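Local coordinates for P43 (Trichuris muris, PDB 6QIX), which tethers to matrix and inhibits interleukin-13 function, probably by binding the cytokine, as the major secreted protein of a parasitic whipworm, at residues K29-C34 with K80-R85; I108-K113 with D161-C166; F132-T137 with H345-N350; C216-E221 with C250-K255. All coordinates share one frame; numbering follows the deposited sequence.

Contact 1 (K29-C34 with K80-R85)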
loop_
_atom_site.group_PDB
_atom_site.type_symbol
_atom_site.label_atom_id
_atom_site.label_comp_id
_atom_site.label_asym_id
_atom_site.label_seq_id
_atom_site.Cartn_x
_atom_site.Cartn_y
_atom_site.Cartn_z
ATOM N N LYS A 29 -1.236 0.617 28.286
ATOM C CA LYS A 29 0.154 0.885 28.612
ATOM C C LYS A 29 0.405 2.371 28.392
ATOM O O LYS A 29 -0.435 3.071 27.815
ATOM C CB LYS A 29 1.067 0.021 27.739
ATOM C CG LYS A 29 0.601 -1.432 27.643
ATOM C CD LYS A 29 1.775 -2.381 27.475
ATOM C CE LYS A 29 1.366 -3.855 27.652
ATOM N NZ LYS A 29 -0.107 -4.037 27.791
ATOM N N PRO A 30 1.547 2.892 28.835
ATOM C CA PRO A 30 1.747 4.345 28.768
ATOM C C PRO A 30 1.877 4.849 27.337
ATOM O O PRO A 30 2.336 4.145 26.428
ATOM C CB PRO A 30 3.038 4.585 29.570
ATOM C CG PRO A 30 3.721 3.240 29.685
ATOM C CD PRO A 30 2.628 2.191 29.563
ATOM N N TRP A 31 1.430 6.091 27.155
ATOM C CA TRP A 31 1.647 6.813 25.914
ATOM C C TRP A 31 3.136 6.943 25.621
ATOM O O TRP A 31 3.938 7.227 26.517
ATOM C CB TRP A 31 1.064 8.219 26.015
ATOM C CG TRP A 31 -0.420 8.351 25.912
ATOM C CD1 TRP A 31 -1.300 8.553 26.939
ATOM C CD2 TRP A 31 -1.194 8.371 24.710
ATOM N NE1 TRP A 31 -2.581 8.675 26.449
ATOM C CE2 TRP A 31 -2.542 8.563 25.084
ATOM C CE3 TRP A 31 -0.881 8.226 23.351
ATOM C CZ2 TRP A 31 -3.576 8.627 24.148
ATOM C CZ3 TRP A 31 -1.901 8.294 22.427
ATOM C CH2 TRP A 31 -3.239 8.478 22.829
ATOM N N THR A 32 3.493 6.823 24.345
ATOM C CA THR A 32 4.866 7.076 23.938
ATOM C C THR A 32 5.156 8.576 23.963
ATOM O O THR A 32 4.271 9.402 24.177
ATOM C CB THR A 32 5.135 6.567 22.527
ATOM O OG1 THR A 32 4.263 7.235 21.608
ATOM C CG2 THR A 32 4.892 5.069 22.420
ATOM N N ASP A 33 6.417 8.920 23.723
ATOM C CA ASP A 33 6.773 10.259 23.273
ATOM C C ASP A 33 6.224 10.509 21.863
ATOM O O ASP A 33 5.694 9.611 21.201
ATOM C CB ASP A 33 8.291 10.423 23.283
ATOM C CG ASP A 33 8.845 10.690 24.673
ATOM O OD1 ASP A 33 10.082 10.532 24.866
ATOM O OD2 ASP A 33 8.054 11.060 25.584
ATOM N N CYS A 34 6.347 11.748 21.384
ATOM C CA CYS A 34 6.021 12.012 19.982
ATOM C C CYS A 34 6.961 11.214 19.085
ATOM O O CYS A 34 8.185 11.298 19.230
ATOM C CB CYS A 34 6.125 13.506 19.671
ATOM S SG CYS A 34 4.852 14.538 20.521
ATOM N N LYS A 80 1.853 10.628 19.159
ATOM C CA LYS A 80 1.997 9.691 20.263
ATOM C C LYS A 80 1.064 8.516 20.044
ATOM O O LYS A 80 0.028 8.652 19.397
ATOM C CB LYS A 80 1.643 10.336 21.591
ATOM C CG LYS A 80 2.339 11.608 21.852
ATOM C CD LYS A 80 1.971 12.082 23.269
ATOM C CE LYS A 80 2.656 13.370 23.631
ATOM N NZ LYS A 80 2.281 13.764 24.998
ATOM N N PHE A 81 1.424 7.370 20.640
ATOM C CA PHE A 81 0.692 6.112 20.518
ATOM C C PHE A 81 0.595 5.439 21.883
ATOM O O PHE A 81 1.485 5.557 22.726
ATOM C CB PHE A 81 1.408 5.213 19.483
ATOM C CG PHE A 81 0.841 3.825 19.317
ATOM C CD1 PHE A 81 -0.249 3.597 18.477
ATOM C CD2 PHE A 81 1.460 2.739 19.917
ATOM C CE1 PHE A 81 -0.734 2.313 18.278
ATOM C CE2 PHE A 81 0.966 1.447 19.722
ATOM C CZ PHE A 81 -0.125 1.244 18.909
ATOM N N ARG A 82 -0.493 4.704 22.084
ATOM C CA ARG A 82 -0.594 3.815 23.232
ATOM C C ARG A 82 -1.367 2.583 22.811
ATOM O O ARG A 82 -2.114 2.605 21.834
ATOM C CB ARG A 82 -1.249 4.492 24.445
ATOM C CG ARG A 82 -2.716 4.807 24.318
ATOM C CD ARG A 82 -3.235 5.348 25.671
ATOM N NE ARG A 82 -4.639 5.731 25.607
ATOM C CZ ARG A 82 -5.374 6.068 26.661
ATOM N NH1 ARG A 82 -4.829 6.075 27.883
ATOM N NH2 ARG A 82 -6.651 6.408 26.492
ATOM N N CYS A 83 -1.181 1.507 23.573
ATOM C CA CYS A 83 -1.591 0.177 23.157
ATOM C C CYS A 83 -2.222 -0.568 24.326
ATOM O O CYS A 83 -1.916 -0.311 25.496
ATOM C CB CYS A 83 -0.380 -0.610 22.609
ATOM S SG CYS A 83 -0.717 -2.203 21.808
ATOM N N ARG A 84 -3.109 -1.496 23.992
ATOM C CA ARG A 84 -3.648 -2.412 24.983
ATOM C C ARG A 84 -3.736 -3.793 24.354
ATOM O O ARG A 84 -3.726 -3.935 23.134
ATOM C CB ARG A 84 -5.008 -1.964 25.492
ATOM C CG ARG A 84 -6.072 -1.824 24.436
ATOM C CD ARG A 84 -7.283 -1.123 25.064
ATOM N NE ARG A 84 -8.358 -0.909 24.096
ATOM C CZ ARG A 84 -9.540 -0.379 24.389
ATOM N NH1 ARG A 84 -9.791 0.007 25.622
ATOM N NH2 ARG A 84 -10.467 -0.229 23.454
ATOM N N ARG A 85 -3.821 -4.814 25.206
ATOM C CA ARG A 85 -3.581 -6.183 24.779
ATOM C C ARG A 85 -4.642 -7.118 25.331
ATOM O O ARG A 85 -5.221 -6.867 26.393
ATOM C CB ARG A 85 -2.199 -6.649 25.246
ATOM C CG ARG A 85 -1.653 -7.885 24.553
ATOM C CD ARG A 85 -0.123 -7.845 24.580
ATOM N NE ARG A 85 0.503 -9.101 24.162
ATOM C CZ ARG A 85 1.816 -9.252 23.992
ATOM N NH1 ARG A 85 2.632 -8.224 24.214
ATOM N NH2 ARG A 85 2.318 -10.421 23.600
HETATM O O HOH W 1 -1.910 5.169 29.015
HETATM O O HOH W 2 1.195 1.881 25.013
HETATM O O HOH W 3 4.047 11.334 26.048
#
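Trp31 sets one face of its indole against the side chain of Arg82, which crosses it at a slant, its CD making a CH-pi contact 3.5 Å from the centroid of the five-membered ring. The guanidinium runs nearly flat with the indole, their planes 9° apart, and presents a face to Trp31 NE1. At the other end of the ring, Trp31 CE3 rests 3.7 Å from Lys80 CB. Thr32 grips Phe81 twice: its N donates to Phe81 O at 2.9 Å, while its OG1 accepts from Phe81 N at 3.0 Å. That second bond depends on chi1 of 60°, which sets OG1 between the backbone N and carbonyl carbon; the hydroxyl donates in turn to Asp33 O. Tryptophan-arginine layering, with an irregular segment roughly antiparallel to a regular strand, recalls the thrombospondin type 1 repeat, the fold to which this region is probably related. Farther along, Lys29 N bonds to Cys83 O at 3.0 Å. Between these direct bonds one water bridges Pro30 O to Cys83 N, and another joins Lys29 O to Arg82 NH1. In the next shell, Glu98 of the paired strand 95-101 forms a salt bridge with Arg82 NE, and Trp28 adds a cation-pi contact.

Contact 2 (I108-K113 with D161-C166)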
loop_
_atom_site.group_PDB
_atom_site.type_symbol
_atom_site.label_atom_id
_atom_site.label_comp_id
_atom_site.label_asym_id
_atom_site.label_seq_id
_atom_site.Cartn_x
_atom_site.Cartn_y
_atom_site.Cartn_z
ATOM N N ILE A 108 5.810 22.902 7.824
ATOM C CA ILE A 108 5.563 22.002 6.694
ATOM C C ILE A 108 6.752 21.073 6.452
ATOM O O ILE A 108 7.916 21.450 6.617
ATOM C CB ILE A 108 5.198 22.810 5.430
ATOM C CG1 ILE A 108 4.614 21.891 4.349
ATOM C CG2 ILE A 108 6.387 23.572 4.904
ATOM C CD1 ILE A 108 3.725 22.567 3.328
ATOM N N CYS A 109 6.447 19.824 6.078
ATOM C CA CYS A 109 7.477 18.849 5.743
ATOM C C CYS A 109 8.004 19.123 4.341
ATOM O O CYS A 109 7.231 19.245 3.388
ATOM C CB CYS A 109 6.927 17.404 5.817
ATOM S SG CYS A 109 6.471 16.902 7.495
ATOM N N THR A 110 9.318 19.119 4.197
ATOM C CA THR A 110 9.965 19.148 2.889
ATOM C C THR A 110 10.661 17.802 2.672
ATOM O O THR A 110 11.571 17.447 3.431
ATOM C CB THR A 110 10.979 20.284 2.795
ATOM O OG1 THR A 110 10.308 21.545 2.998
ATOM C CG2 THR A 110 11.630 20.242 1.414
ATOM N N LEU A 111 10.254 17.084 1.633
ATOM C CA LEU A 111 10.707 15.730 1.347
ATOM C C LEU A 111 11.120 15.595 -0.111
ATOM O O LEU A 111 10.628 16.323 -0.974
ATOM C CB LEU A 111 9.585 14.709 1.651
ATOM C CG LEU A 111 9.193 14.595 3.105
ATOM C CD1 LEU A 111 7.863 13.885 3.302
ATOM C CD2 LEU A 111 10.317 13.876 3.817
ATOM N N PRO A 112 12.046 14.674 -0.415
ATOM C CA PRO A 112 12.415 14.449 -1.818
ATOM C C PRO A 112 11.319 13.745 -2.592
ATOM O O PRO A 112 10.512 12.983 -2.033
ATOM C CB PRO A 112 13.661 13.554 -1.725
ATOM C CG PRO A 112 13.425 12.752 -0.471
ATOM C CD PRO A 112 12.748 13.755 0.507
ATOM N N LYS A 113 11.311 13.972 -3.901
ATOM C CA LYS A 113 10.479 13.145 -4.770
ATOM C C LYS A 113 10.978 11.711 -4.757
ATOM O O LYS A 113 12.181 11.477 -4.745
ATOM C CB LYS A 113 10.490 13.681 -6.194
ATOM C CG LYS A 113 9.882 15.079 -6.269
ATOM C CD LYS A 113 10.296 15.832 -7.516
ATOM C CE LYS A 113 9.790 15.144 -8.753
ATOM N NZ LYS A 113 9.687 16.101 -9.863
ATOM N N ASP A 161 8.873 23.066 -6.898
ATOM C CA ASP A 161 10.237 23.284 -7.370
ATOM C C ASP A 161 11.134 22.076 -7.100
ATOM O O ASP A 161 12.229 22.196 -6.565
ATOM C CB ASP A 161 10.828 24.562 -6.768
ATOM C CG ASP A 161 12.110 24.993 -7.482
ATOM O OD1 ASP A 161 12.228 24.742 -8.700
ATOM O OD2 ASP A 161 12.992 25.576 -6.817
ATOM N N GLY A 162 10.654 20.904 -7.495
ATOM C CA GLY A 162 11.428 19.671 -7.471
ATOM C C GLY A 162 11.468 18.965 -6.142
ATOM O O GLY A 162 12.235 17.997 -5.982
ATOM N N MET A 163 10.663 19.417 -5.182
ATOM C CA MET A 163 10.578 18.823 -3.866
ATOM C C MET A 163 9.103 18.594 -3.537
ATOM O O MET A 163 8.213 19.115 -4.211
ATOM C CB MET A 163 11.249 19.737 -2.828
ATOM C CG MET A 163 12.753 19.990 -3.060
ATOM S SD MET A 163 13.699 18.473 -2.913
ATOM C CE MET A 163 13.555 18.064 -1.178
ATOM N N CYS A 164 8.860 17.808 -2.489
ATOM C CA CYS A 164 7.513 17.562 -1.990
ATOM C C CYS A 164 7.289 18.330 -0.701
ATOM O O CYS A 164 8.144 18.321 0.192
ATOM C CB CYS A 164 7.273 16.070 -1.750
ATOM S SG CYS A 164 7.622 15.071 -3.231
ATOM N N LYS A 165 6.131 18.991 -0.607
ATOM C CA LYS A 165 5.711 19.718 0.592
ATOM C C LYS A 165 4.495 19.014 1.161
ATOM O O LYS A 165 3.492 18.861 0.450
ATOM C CB LYS A 165 5.364 21.184 0.282
ATOM C CG LYS A 165 6.532 21.941 -0.422
ATOM C CD LYS A 165 7.718 22.076 0.535
ATOM C CE LYS A 165 8.823 22.831 -0.166
ATOM N NZ LYS A 165 9.858 23.344 0.771
ATOM N N CYS A 166 4.594 18.552 2.411
ATOM C CA CYS A 166 3.591 17.621 2.955
ATOM C C CYS A 166 3.122 18.022 4.342
ATOM O O CYS A 166 3.917 18.490 5.159
ATOM C CB CYS A 166 4.122 16.217 3.055
ATOM S SG CYS A 166 4.745 15.491 1.490
HETATM O O HOH W 4 13.257 15.687 -5.113
#
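An antiparallel sheet joins these segments: Cys109 and Leu111 on outer strand 109-112 pair with Cys166 and Cys164 on the central strand 163-168. Both are hydrogen-bonded pairs, with Cys166 N 2.9 Å from Cys109 O and Leu111 N 2.8 Å from Cys164 O; each bond has its reciprocal. The side chains of these four residues share one face, where Leu111 CD1 lies 3.9 Å from Cys166 SG. Thr110 and Lys165, the non-hydrogen-bonded pair between them, occupy the other face. They run side by side in the same direction, and Lys165 NZ donates to Thr110 OG1 at 2.9 Å. A bend at chi2 of -66° carries the lysine chain along the threonine. Ile108 CD1 packs across Lys165 CB at 3.7 Å. Near the turn, the curled chain of Met163 brings CE to 3.4 Å from Leu111 O, and a water links Lys113 N to Gly162 O, while Lys113 NZ reaches Glu159 on strand 155-160. Cys109, Cys164 and Cys166 form disulfides with Cys74, Cys119 and Cys157. The register rests on backbone bonds, while the disulfides on the cysteine face tie each strand to other parts of the chain, including strand 155-160; the opposite face is joined by a lysine-threonine bond.

Contact 3 (F132-T137 with H345-N350)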
loop_
_atom_site.group_PDB
_atom_site.type_symbol
_atom_site.label_atom_id
_atom_site.label_comp_id
_atom_site.label_asym_id
_atom_site.label_seq_id
_atom_site.Cartn_x
_atom_site.Cartn_y
_atom_site.Cartn_z
ATOM N N PHE A 132 -0.625 -8.410 4.751
ATOM C CA PHE A 132 -1.763 -9.108 5.347
ATOM C C PHE A 132 -2.898 -9.297 4.352
ATOM O O PHE A 132 -4.063 -9.351 4.735
ATOM C CB PHE A 132 -2.190 -8.363 6.610
ATOM C CG PHE A 132 -1.022 -8.128 7.554
ATOM C CD1 PHE A 132 -0.452 -9.201 8.237
ATOM C CD2 PHE A 132 -0.440 -6.873 7.689
ATOM C CE1 PHE A 132 0.637 -9.027 9.053
ATOM C CE2 PHE A 132 0.633 -6.694 8.524
ATOM C CZ PHE A 132 1.174 -7.777 9.213
ATOM N N THR A 133 -2.551 -9.425 3.066
ATOM C CA THR A 133 -3.498 -9.703 1.990
ATOM C C THR A 133 -3.293 -11.102 1.419
ATOM O O THR A 133 -3.743 -11.386 0.300
ATOM C CB THR A 133 -3.389 -8.666 0.860
ATOM O OG1 THR A 133 -2.055 -8.655 0.335
ATOM C CG2 THR A 133 -3.738 -7.267 1.324
ATOM N N ARG A 134 -2.615 -11.983 2.166
ATOM C CA ARG A 134 -2.420 -13.344 1.697
ATOM C C ARG A 134 -3.731 -14.131 1.706
ATOM O O ARG A 134 -4.659 -13.823 2.479
ATOM C CB ARG A 134 -1.400 -14.077 2.555
ATOM C CG ARG A 134 -0.060 -13.429 2.582
ATOM C CD ARG A 134 0.655 -13.724 3.932
ATOM N NE ARG A 134 0.705 -15.152 4.259
ATOM C CZ ARG A 134 1.358 -15.645 5.322
ATOM N NH1 ARG A 134 2.037 -14.822 6.121
ATOM N NH2 ARG A 134 1.331 -16.943 5.598
ATOM N N PRO A 135 -3.821 -15.182 0.875
ATOM C CA PRO A 135 -5.047 -15.975 0.877
ATOM C C PRO A 135 -5.313 -16.579 2.223
ATOM O O PRO A 135 -6.480 -16.848 2.558
ATOM C CB PRO A 135 -4.790 -17.044 -0.193
ATOM C CG PRO A 135 -3.357 -17.129 -0.330
ATOM C CD PRO A 135 -2.842 -15.726 -0.081
ATOM N N ASP A 136 -4.251 -16.828 2.996
ATOM C CA ASP A 136 -4.378 -17.489 4.273
ATOM C C ASP A 136 -4.320 -16.508 5.448
ATOM O O ASP A 136 -4.239 -16.940 6.595
ATOM C CB ASP A 136 -3.315 -18.609 4.422
ATOM C CG ASP A 136 -1.871 -18.127 4.219
ATOM O OD1 ASP A 136 -1.686 -16.989 3.778
ATOM O OD2 ASP A 136 -0.908 -18.915 4.496
ATOM N N THR A 137 -4.396 -15.213 5.203
ATOM C CA THR A 137 -4.485 -14.279 6.308
ATOM C C THR A 137 -5.890 -14.317 6.887
ATOM O O THR A 137 -6.848 -14.061 6.153
ATOM C CB THR A 137 -4.199 -12.839 5.870
ATOM O OG1 THR A 137 -2.909 -12.744 5.274
ATOM C CG2 THR A 137 -4.273 -11.940 7.107
ATOM N N HIS A 345 4.450 -9.965 -4.721
ATOM C CA HIS A 345 4.384 -9.427 -3.381
ATOM C C HIS A 345 3.023 -9.759 -2.760
ATOM O O HIS A 345 1.986 -9.509 -3.392
ATOM C CB HIS A 345 4.593 -7.903 -3.465
ATOM C CG HIS A 345 4.669 -7.231 -2.137
ATOM N ND1 HIS A 345 5.805 -7.273 -1.366
ATOM C CD2 HIS A 345 3.736 -6.569 -1.410
ATOM C CE1 HIS A 345 5.598 -6.609 -0.246
ATOM N NE2 HIS A 345 4.343 -6.176 -0.244
ATOM N N PRO A 346 2.982 -10.220 -1.498
ATOM C CA PRO A 346 4.083 -10.262 -0.508
ATOM C C PRO A 346 4.923 -11.550 -0.522
ATOM O O PRO A 346 5.636 -11.857 0.441
ATOM C CB PRO A 346 3.355 -10.138 0.824
ATOM C CG PRO A 346 2.052 -10.845 0.565
ATOM C CD PRO A 346 1.675 -10.464 -0.878
ATOM N N TYR A 347 4.869 -12.285 -1.625
ATOM C CA TYR A 347 5.678 -13.484 -1.822
ATOM C C TYR A 347 6.892 -13.195 -2.700
ATOM O O TYR A 347 6.932 -12.219 -3.437
ATOM C CB TYR A 347 4.824 -14.585 -2.454
ATOM C CG TYR A 347 3.641 -15.028 -1.599
ATOM C CD1 TYR A 347 3.744 -16.158 -0.776
ATOM C CD2 TYR A 347 2.433 -14.322 -1.603
ATOM C CE1 TYR A 347 2.658 -16.589 -0.013
ATOM C CE2 TYR A 347 1.373 -14.731 -0.836
ATOM C CZ TYR A 347 1.492 -15.855 -0.039
ATOM O OH TYR A 347 0.420 -16.242 0.739
ATOM N N GLU A 348 7.896 -14.069 -2.604
ATOM C CA GLU A 348 9.082 -14.000 -3.447
ATOM C C GLU A 348 9.537 -15.425 -3.751
ATOM O O GLU A 348 9.215 -16.350 -3.007
ATOM C CB GLU A 348 10.198 -13.215 -2.744
ATOM C CG GLU A 348 10.675 -13.901 -1.445
ATOM C CD GLU A 348 11.706 -13.104 -0.607
ATOM O OE1 GLU A 348 12.207 -12.033 -1.018
ATOM O OE2 GLU A 348 12.008 -13.566 0.506
ATOM N N PRO A 349 10.312 -15.616 -4.806
ATOM C CA PRO A 349 10.814 -16.981 -5.051
ATOM C C PRO A 349 11.708 -17.429 -3.906
ATOM O O PRO A 349 12.469 -16.635 -3.339
ATOM C CB PRO A 349 11.584 -16.869 -6.372
ATOM C CG PRO A 349 11.058 -15.613 -7.035
ATOM C CD PRO A 349 10.685 -14.674 -5.888
ATOM N N ASN A 350 11.623 -18.730 -3.581
ATOM C CA ASN A 350 12.594 -19.357 -2.694
ATOM C C ASN A 350 13.962 -19.451 -3.412
ATOM O O ASN A 350 14.132 -19.032 -4.555
ATOM C CB ASN A 350 12.062 -20.718 -2.216
ATOM C CG ASN A 350 12.031 -21.761 -3.302
ATOM O OD1 ASN A 350 12.360 -21.494 -4.460
ATOM N ND2 ASN A 350 11.589 -22.976 -2.934
HETATM O O HOH W 5 0.485 -18.685 1.934
#
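Thr133 only brushes Pro346, its OG1, hydrogen-bonded to Gln130 O, lying 4.3 Å from the proline CD, and the contact proper begins with the next residue. Arg134 crosses Tyr347 at about a right angle: its CB and CG each approach the phenol OH at 3.4 Å, and CG also packs against Pro346 CG at 3.9 Å. The proline ring, which follows a cis peptide bond, therefore supports the same aliphatic stem that the tyrosine touches. Arg134 opens a type I beta turn, ending at Thr137 in the loop between helices 126-129 and 139-151, set against the start of strand 347-349. Within it, Pro135 meets the tyrosine at the ring edge, with CD 3.4 Å from Tyr347 OH. Asp136 then folds back toward the arginine, its chi1 of 55° letting the carboxylate receive a side-on salt bridge from two nitrogens: Arg134 NE to OD1 at 3.1 Å and NH2 to OD2 at 3.2 Å. A water in the plane of the phenol bridges Asp136 OD2 and Tyr347 OH. Thr137 closes the turn through its backbone N, bonded to Arg134 O. Outside the two segments, Glu367 adds a second salt bridge to Arg134 NH2, and Phe243 stacks on Tyr347. With two carboxylates around it, the guanidinium probably keeps its charge well compensated, while the phenol oxygen joins the turn through carbon contacts and a water rather than a direct hydrogen bond.

Contact 4 (C216-E221 with C250-K255)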
loop_
_atom_site.group_PDB
_atom_site.type_symbol
_atom_site.label_atom_id
_atom_site.label_comp_id
_atom_site.label_asym_id
_atom_site.label_seq_id
_atom_site.Cartn_x
_atom_site.Cartn_y
_atom_site.Cartn_z
ATOM N N CYS A 216 -17.123 -3.101 -9.210
ATOM C CA CYS A 216 -17.290 -1.964 -8.331
ATOM C C CYS A 216 -18.363 -1.032 -8.829
ATOM O O CYS A 216 -18.656 -0.041 -8.160
ATOM C CB CYS A 216 -15.963 -1.223 -8.176
ATOM S SG CYS A 216 -14.658 -2.207 -7.390
ATOM N N HIS A 217 -18.953 -1.333 -9.984
ATOM C CA HIS A 217 -20.052 -0.550 -10.537
ATOM C C HIS A 217 -19.669 0.924 -10.706
ATOM O O HIS A 217 -20.428 1.845 -10.338
ATOM C CB HIS A 217 -21.290 -0.720 -9.669
ATOM C CG HIS A 217 -21.724 -2.140 -9.538
ATOM N ND1 HIS A 217 -22.383 -2.805 -10.545
ATOM C CD2 HIS A 217 -21.570 -3.033 -8.534
ATOM C CE1 HIS A 217 -22.621 -4.047 -10.166
ATOM N NE2 HIS A 217 -22.160 -4.202 -8.941
ATOM N N VAL A 218 -18.527 1.138 -11.364
ATOM C CA VAL A 218 -18.019 2.468 -11.662
ATOM C C VAL A 218 -17.764 2.597 -13.155
ATOM O O VAL A 218 -17.776 1.618 -13.894
ATOM C CB VAL A 218 -16.733 2.794 -10.891
ATOM C CG1 VAL A 218 -17.007 2.734 -9.420
ATOM C CG2 VAL A 218 -15.625 1.831 -11.258
ATOM N N HIS A 219 -17.471 3.834 -13.573
ATOM C CA HIS A 219 -17.310 4.227 -14.970
ATOM C C HIS A 219 -15.906 4.770 -15.230
ATOM O O HIS A 219 -15.197 5.198 -14.316
ATOM C CB HIS A 219 -18.328 5.320 -15.364
ATOM C CG HIS A 219 -19.716 5.068 -14.859
ATOM N ND1 HIS A 219 -20.066 5.196 -13.530
ATOM C CD2 HIS A 219 -20.840 4.674 -15.506
ATOM C CE1 HIS A 219 -21.346 4.897 -13.382
ATOM N NE2 HIS A 219 -21.839 4.576 -14.565
ATOM N N LYS A 220 -15.508 4.770 -16.497
ATOM C CA LYS A 220 -14.301 5.489 -16.907
ATOM C C LYS A 220 -14.702 6.941 -17.131
ATOM O O LYS A 220 -15.283 7.282 -18.161
ATOM C CB LYS A 220 -13.688 4.880 -18.163
ATOM C CG LYS A 220 -12.562 5.708 -18.816
ATOM C CD LYS A 220 -11.720 6.525 -17.834
ATOM C CE LYS A 220 -11.074 5.656 -16.741
ATOM N NZ LYS A 220 -10.796 6.397 -15.465
ATOM N N GLU A 221 -14.401 7.793 -16.160
ATOM C CA GLU A 221 -14.675 9.215 -16.293
ATOM C C GLU A 221 -13.938 9.759 -17.509
ATOM O O GLU A 221 -12.751 9.459 -17.689
ATOM C CB GLU A 221 -14.228 9.950 -15.034
ATOM C CG GLU A 221 -15.071 11.158 -14.683
ATOM C CD GLU A 221 -14.652 11.791 -13.365
ATOM O OE1 GLU A 221 -15.522 12.374 -12.675
ATOM O OE2 GLU A 221 -13.449 11.699 -13.020
ATOM N N CYS A 250 -14.627 -3.714 -2.932
ATOM C CA CYS A 250 -14.859 -2.295 -3.223
ATOM C C CYS A 250 -15.668 -1.690 -2.099
ATOM O O CYS A 250 -16.617 -2.318 -1.632
ATOM C CB CYS A 250 -15.726 -2.060 -4.505
ATOM S SG CYS A 250 -15.540 -3.179 -5.819
ATOM N N MET A 251 -15.351 -0.432 -1.750
ATOM C CA MET A 251 -16.242 0.437 -0.985
ATOM C C MET A 251 -16.368 1.739 -1.749
ATOM O O MET A 251 -15.354 2.344 -2.113
ATOM C CB MET A 251 -15.702 0.674 0.406
ATOM C CG MET A 251 -16.020 -0.458 1.352
ATOM S SD MET A 251 -15.337 -0.040 2.939
ATOM C CE MET A 251 -16.211 1.465 3.304
ATOM N N LYS A 252 -17.605 2.186 -1.959
ATOM C CA LYS A 252 -17.874 3.320 -2.834
ATOM C C LYS A 252 -18.728 4.355 -2.123
ATOM O O LYS A 252 -19.636 4.010 -1.358
ATOM C CB LYS A 252 -18.579 2.857 -4.127
ATOM C CG LYS A 252 -18.817 3.996 -5.132
ATOM C CD LYS A 252 -19.424 3.471 -6.462
ATOM C CE LYS A 252 -20.382 4.491 -7.085
ATOM N NZ LYS A 252 -20.251 4.540 -8.583
ATOM N N ARG A 253 -18.432 5.626 -2.398
ATOM C CA ARG A 253 -19.238 6.735 -1.907
ATOM C C ARG A 253 -19.429 7.730 -3.043
ATOM O O ARG A 253 -18.722 7.712 -4.059
ATOM C CB ARG A 253 -18.586 7.378 -0.678
ATOM C CG ARG A 253 -17.259 8.025 -0.987
ATOM C CD ARG A 253 -16.606 8.542 0.292
ATOM N NE ARG A 253 -15.244 9.011 0.024
ATOM C CZ ARG A 253 -14.348 9.330 0.945
ATOM N NH1 ARG A 253 -14.665 9.255 2.247
ATOM N NH2 ARG A 253 -13.148 9.737 0.552
ATOM N N ASP A 254 -20.433 8.609 -2.883
ATOM C CA ASP A 254 -20.709 9.585 -3.923
ATOM C C ASP A 254 -19.550 10.565 -4.097
ATOM O O ASP A 254 -18.789 10.841 -3.169
ATOM C CB ASP A 254 -21.973 10.388 -3.578
ATOM C CG ASP A 254 -23.243 9.709 -4.014
ATOM O OD1 ASP A 254 -23.149 8.612 -4.639
ATOM O OD2 ASP A 254 -24.335 10.299 -3.736
ATOM N N LYS A 255 -19.452 11.145 -5.288
ATOM C CA LYS A 255 -18.393 12.109 -5.535
ATOM C C LYS A 255 -18.663 13.368 -4.734
ATOM O O LYS A 255 -19.814 13.706 -4.418
ATOM C CB LYS A 255 -18.282 12.439 -7.025
ATOM C CG LYS A 255 -17.567 11.327 -7.834
ATOM C CD LYS A 255 -17.364 11.700 -9.304
ATOM C CE LYS A 255 -18.016 10.668 -10.228
ATOM N NZ LYS A 255 -19.478 10.455 -9.927
#
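Cys216 and Cys250 are joined by a disulfide that pins the end of helix 205-216 to strand 246-252. The same pattern, a cysteine at or just beyond a helix end bonded to one in a strand of a two-stranded sheet, recurs in this chain with Cys50 and Cys83. The covalent bond comes first: SG meets SG at 2.0 Å, with a torsion of -78° about the sulfurs, and CB of Cys216 lies 3.8 Å from CB of Cys250. Leu262 of the neighbouring strand 262-268 touches both cysteines, and Leu264 touches Cys216, so the sulfur bridge sits in buried apolar surroundings.

The polar component is a single bond. His217 leaves the helix with a positive phi of 56°, and its carbonyl oxygen accepts from Lys252 NZ at 3.2 Å, the donor lying 31° out of the carbonyl plane. The lysine is modelled in two conformers, so this bond, and the valine contact below, hold for one of them and are doubtful as lasting features.

Apolar contact accompanies it. Val218 and Lys252 slide past each other in opposite directions, with CG1 of the valine 3.9 Å from CD of the lysine; Tyr213 of the helix also touches Val218.

Electrostatic attraction at the far end is loose at most. Glu221 is poorly ordered, and its OE2 bonds to a glycol molecule probably left from crystallisation. Toward the other segment, Glu221 OE1 approaches the methylene carbon CE of Lys255 at 3.9 Å, while the ammonium nitrogen NZ stays 5.2 Å from that oxygen.

Following the chain from its N terminus, contact 1 is the first to close, bringing the segment before helix 39-49 against strand 79-85 after a loop of 45 residues. Contact 2 comes next in series and links strand 109-112 to strand 163-168. Before it closes, residues 132-137 have already left to open contact 3, so these two cross; they lie on opposite sides of the chain's centre, their own centres about 33 Å apart. Contact 3 spans 207 intervening residues and ties the turn before helix 139-151 to strand 347-349. Contact 4 falls wholly within that long excursion, fastening helix 205-216 to strand 246-252. None of the four touches another.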